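PDB 4F1J: thrombospondin related anonymous protein from Plasmodium falciparum, which probably mediates adhesion of the malaria parasite as a membrane protein, of which this chain is the magnesium-binding von Willebrand factor A domain. Local coordinates for residues E2-L12 against K35-N43. Sequence-based numbering, arbitrary orientation.
Sequences EVCNDEVDLYL and KLIQQLNLN
Cys4 forms a single parallel bridge with Leu40: Cys4 N donates to Gln39 O (3.1 Å) and Cys4 O accepts from Asn41 N (2.9 Å), the latter nearly straight at 167°. The two chains thus run together briefly before the first turns back into strand 8-15. On the side facing that strand, Leu40 supplies an apolar link. With its CG beside the backbone N (chi1 -49°), its methyl CD2 reaches Cys4 CB at 3.6 Å and also touches the CD1 methyl of Leu10, whose side chain crosses it roughly at right angles. Further along the strand, Leu12 and Leu36 run antiparallel alongside one another, their CD1 methyls 3.7 Å apart. The outer margin is polar. Gln39 bends back at chi2 (-49°), so that NE2 bonds to Lys35 O at 3.0 Å while OE1 faces a water shared with Val3 N; the amide is thereby held at both ends. Glu2 lays its carboxylate almost parallel to the Asn41 amide, OE1 3.5 Å from Asn41 CB, and OE2 shares a water with Asn41 OD1 besides its salt bridge to Lys72. The disulfide from Cys4 to Cys196 ties this N-terminal segment to helix 184-200. Strand 8-15 and helix 22-38 open a right-handed beta-alpha-beta crossover to strand 47-54, as in the Rossmann-like von Willebrand factor A fold.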
loop_
_atom_site.group_PDB
_atom_site.type_symbol
_atom_site.label_atom_id
_atom_site.label_comp_id
_atom_site.label_asym_id
_atom_site.label_seq_id
_atom_site.Cartn_x
_atom_site.Cartn_y
_atom_site.Cartn_z
ATOM N N GLU A 2 -18.500 0.763 -3.896
ATOM C CA GLU A 2 -17.074 1.152 -3.567
ATOM C C GLU A 2 -16.334 1.605 -4.818
ATOM O O GLU A 2 -16.589 1.055 -5.900
ATOM C CB GLU A 2 -16.344 -0.032 -2.952
ATOM C CG GLU A 2 -16.795 -0.418 -1.548
ATOM C CD GLU A 2 -17.770 -1.577 -1.504
ATOM O OE1 GLU A 2 -18.242 -2.020 -2.578
ATOM O OE2 GLU A 2 -18.038 -2.060 -0.380
ATOM N N VAL A 3 -15.410 2.573 -4.689
ATOM C CA VAL A 3 -14.708 3.107 -5.870
ATOM C C VAL A 3 -13.697 2.135 -6.483
ATOM O O VAL A 3 -13.286 2.321 -7.625
ATOM C CB VAL A 3 -13.982 4.465 -5.622
ATOM C CG1 VAL A 3 -14.972 5.533 -5.170
ATOM C CG2 VAL A 3 -12.798 4.305 -4.651
ATOM N N CYS A 4 -13.279 1.137 -5.719
ATOM C CA CYS A 4 -12.458 0.051 -6.227
ATOM C C CYS A 4 -13.308 -1.204 -6.290
ATOM O O CYS A 4 -13.667 -1.796 -5.280
ATOM C CB CYS A 4 -11.227 -0.141 -5.344
ATOM S SG CYS A 4 -10.157 1.268 -5.413
ATOM N N ASN A 5 -13.644 -1.605 -7.510
ATOM C CA ASN A 5 -14.554 -2.703 -7.733
ATOM C C ASN A 5 -14.189 -3.411 -9.035
ATOM O O ASN A 5 -14.774 -3.089 -10.076
ATOM C CB ASN A 5 -15.981 -2.138 -7.819
ATOM C CG ASN A 5 -16.999 -3.184 -8.195
ATOM O OD1 ASN A 5 -18.034 -2.875 -8.791
ATOM N ND2 ASN A 5 -16.716 -4.427 -7.851
ATOM N N ASP A 6 -13.203 -4.308 -8.983
ATOM C CA ASP A 6 -12.756 -5.111 -10.123
ATOM C C ASP A 6 -11.995 -6.345 -9.608
ATOM O O ASP A 6 -11.808 -6.514 -8.394
ATOM C CB ASP A 6 -11.859 -4.297 -11.063
ATOM C CG ASP A 6 -11.910 -4.786 -12.520
ATOM O OD1 ASP A 6 -12.295 -5.954 -12.773
ATOM O OD2 ASP A 6 -11.592 -3.970 -13.419
ATOM N N GLU A 7 -11.605 -7.224 -10.533
ATOM C CA GLU A 7 -10.791 -8.393 -10.217
ATOM C C GLU A 7 -9.331 -7.924 -10.037
ATOM O O GLU A 7 -8.586 -7.786 -11.002
ATOM C CB GLU A 7 -10.872 -9.465 -11.321
ATOM C CG GLU A 7 -10.360 -10.819 -10.848
ATOM C CD GLU A 7 -10.403 -11.946 -11.892
ATOM O OE1 GLU A 7 -10.927 -11.737 -13.012
ATOM O OE2 GLU A 7 -9.881 -13.045 -11.577
ATOM N N VAL A 8 -8.951 -7.678 -8.785
ATOM C CA VAL A 8 -7.645 -7.102 -8.440
ATOM C C VAL A 8 -7.119 -7.768 -7.165
ATOM O O VAL A 8 -7.858 -7.901 -6.186
ATOM C CB VAL A 8 -7.727 -5.579 -8.136
ATOM C CG1 VAL A 8 -6.318 -4.990 -7.852
ATOM C CG2 VAL A 8 -8.396 -4.765 -9.282
ATOM N N ASP A 9 -5.873 -8.231 -7.214
ATOM C CA ASP A 9 -5.133 -8.643 -6.021
ATOM C C ASP A 9 -4.419 -7.369 -5.587
ATOM O O ASP A 9 -3.604 -6.808 -6.347
ATOM C CB ASP A 9 -4.151 -9.788 -6.300
ATOM C CG ASP A 9 -4.845 -11.089 -6.663
ATOM O OD1 ASP A 9 -5.993 -11.316 -6.187
ATOM O OD2 ASP A 9 -4.206 -11.921 -7.356
ATOM N N LEU A 10 -4.764 -6.876 -4.394
ATOM C CA LEU A 10 -4.280 -5.561 -3.944
ATOM C C LEU A 10 -3.388 -5.780 -2.730
ATOM O O LEU A 10 -3.822 -6.331 -1.726
ATOM C CB LEU A 10 -5.451 -4.619 -3.622
ATOM C CG LEU A 10 -5.151 -3.140 -3.406
ATOM C CD1 LEU A 10 -6.413 -2.284 -3.527
ATOM C CD2 LEU A 10 -4.471 -2.922 -2.018
ATOM N N TYR A 11 -2.127 -5.403 -2.880
ATOM C CA TYR A 11 -1.092 -5.600 -1.889
ATOM C C TYR A 11 -0.835 -4.272 -1.183
ATOM O O TYR A 11 -0.110 -3.370 -1.684
ATOM C CB TYR A 11 0.226 -6.120 -2.497
ATOM C CG TYR A 11 0.082 -7.361 -3.334
ATOM C CD1 TYR A 11 -0.318 -7.285 -4.669
ATOM C CD2 TYR A 11 0.294 -8.600 -2.805
ATOM C CE1 TYR A 11 -0.482 -8.435 -5.431
ATOM C CE2 TYR A 11 0.149 -9.745 -3.556
ATOM C CZ TYR A 11 -0.228 -9.661 -4.878
ATOM O OH TYR A 11 -0.405 -10.839 -5.599
ATOM N N LEU A 12 -1.432 -4.166 -0.005
ATOM C CA LEU A 12 -1.258 -2.995 0.857
ATOM C C LEU A 12 0.050 -3.121 1.672
ATOM O O LEU A 12 0.203 -4.054 2.478
ATOM C CB LEU A 12 -2.483 -2.839 1.779
ATOM C CG LEU A 12 -2.402 -1.688 2.784
ATOM C CD1 LEU A 12 -2.289 -0.333 2.096
ATOM C CD2 LEU A 12 -3.653 -1.771 3.735
ATOM N N LYS A 35 -9.957 3.239 6.421
ATOM C CA LYS A 35 -10.708 3.952 5.405
ATOM C C LYS A 35 -10.305 3.495 3.992
ATOM O O LYS A 35 -11.132 3.420 3.110
ATOM C CB LYS A 35 -10.535 5.475 5.556
ATOM C CG LYS A 35 -11.480 6.278 4.667
ATOM C CD LYS A 35 -11.726 7.657 5.163
ATOM C CE LYS A 35 -12.678 8.418 4.218
ATOM N NZ LYS A 35 -12.990 9.804 4.683
ATOM N N LEU A 36 -9.039 3.169 3.780
ATOM C CA LEU A 36 -8.599 2.684 2.475
ATOM C C LEU A 36 -9.343 1.394 2.147
ATOM O O LEU A 36 -9.923 1.249 1.046
ATOM C CB LEU A 36 -7.081 2.451 2.507
ATOM C CG LEU A 36 -6.403 1.891 1.247
ATOM C CD1 LEU A 36 -4.917 2.229 1.370
ATOM C CD2 LEU A 36 -6.567 0.373 0.971
ATOM N N ILE A 37 -9.367 0.485 3.116
ATOM C CA ILE A 37 -10.053 -0.799 2.971
ATOM C C ILE A 37 -11.542 -0.602 2.734
ATOM O O ILE A 37 -12.151 -1.323 1.939
ATOM C CB ILE A 37 -9.751 -1.715 4.159
ATOM C CG1 ILE A 37 -8.294 -2.187 4.031
ATOM C CG2 ILE A 37 -10.768 -2.898 4.256
ATOM C CD1 ILE A 37 -7.698 -2.791 5.279
ATOM N N GLN A 38 -12.114 0.431 3.343
ATOM C CA GLN A 38 -13.515 0.766 3.052
ATOM C C GLN A 38 -13.791 1.194 1.596
ATOM O O GLN A 38 -14.942 1.191 1.177
ATOM C CB GLN A 38 -14.011 1.837 4.001
ATOM C CG GLN A 38 -14.149 1.313 5.389
ATOM C CD GLN A 38 -14.552 2.373 6.365
ATOM O OE1 GLN A 38 -14.074 3.506 6.303
ATOM N NE2 GLN A 38 -15.440 2.012 7.291
ATOM N N GLN A 39 -12.747 1.548 0.835
ATOM C CA GLN A 39 -12.890 1.905 -0.559
ATOM C C GLN A 39 -12.922 0.691 -1.474
ATOM O O GLN A 39 -13.057 0.866 -2.667
ATOM C CB GLN A 39 -11.735 2.800 -1.028
ATOM C CG GLN A 39 -11.479 4.051 -0.149
ATOM C CD GLN A 39 -12.740 4.832 0.136
ATOM O OE1 GLN A 39 -13.445 5.263 -0.793
ATOM N NE2 GLN A 39 -13.033 5.040 1.415
ATOM N N LEU A 40 -12.740 -0.502 -0.926
ATOM C CA LEU A 40 -12.564 -1.723 -1.724
ATOM C C LEU A 40 -13.765 -2.631 -1.619
ATOM O O LEU A 40 -14.220 -2.935 -0.508
ATOM C CB LEU A 40 -11.368 -2.518 -1.207
ATOM C CG LEU A 40 -10.059 -1.744 -0.984
ATOM C CD1 LEU A 40 -9.017 -2.686 -0.382
ATOM C CD2 LEU A 40 -9.582 -1.144 -2.267
ATOM N N ASN A 41 -14.211 -3.143 -2.769
ATOM C CA ASN A 41 -15.152 -4.251 -2.755
ATOM C C ASN A 41 -14.425 -5.574 -2.575
ATOM O O ASN A 41 -14.086 -6.254 -3.557
ATOM C CB ASN A 41 -16.021 -4.274 -4.011
ATOM C CG ASN A 41 -17.017 -5.396 -3.968
ATOM O OD1 ASN A 41 -17.315 -5.904 -2.889
ATOM N ND2 ASN A 41 -17.478 -5.851 -5.142
ATOM N N LEU A 42 -14.145 -5.930 -1.326
ATOM C CA LEU A 42 -13.515 -7.210 -1.025
ATOM C C LEU A 42 -14.548 -8.310 -1.269
ATOM O O LEU A 42 -15.647 -8.265 -0.726
ATOM C CB LEU A 42 -12.990 -7.275 0.402
ATOM C CG LEU A 42 -11.865 -6.277 0.729
ATOM C CD1 LEU A 42 -11.260 -6.597 2.094
ATOM C CD2 LEU A 42 -10.735 -6.205 -0.346
ATOM N N ASN A 43 -14.193 -9.282 -2.107
ATOM C CA ASN A 43 -15.135 -10.323 -2.531
ATOM C C ASN A 43 -14.395 -11.372 -3.316
ATOM O O ASN A 43 -13.492 -11.045 -4.096
ATOM C CB ASN A 43 -16.240 -9.751 -3.440
ATOM C CG ASN A 43 -17.343 -10.759 -3.748
ATOM O OD1 ASN A 43 -17.238 -11.617 -4.670
ATOM N ND2 ASN A 43 -18.440 -10.649 -3.002
HETATM O O HOH W 1 -18.215 -4.551 -0.334
HETATM O O HOH W 2 -15.716 3.970 -2.015
#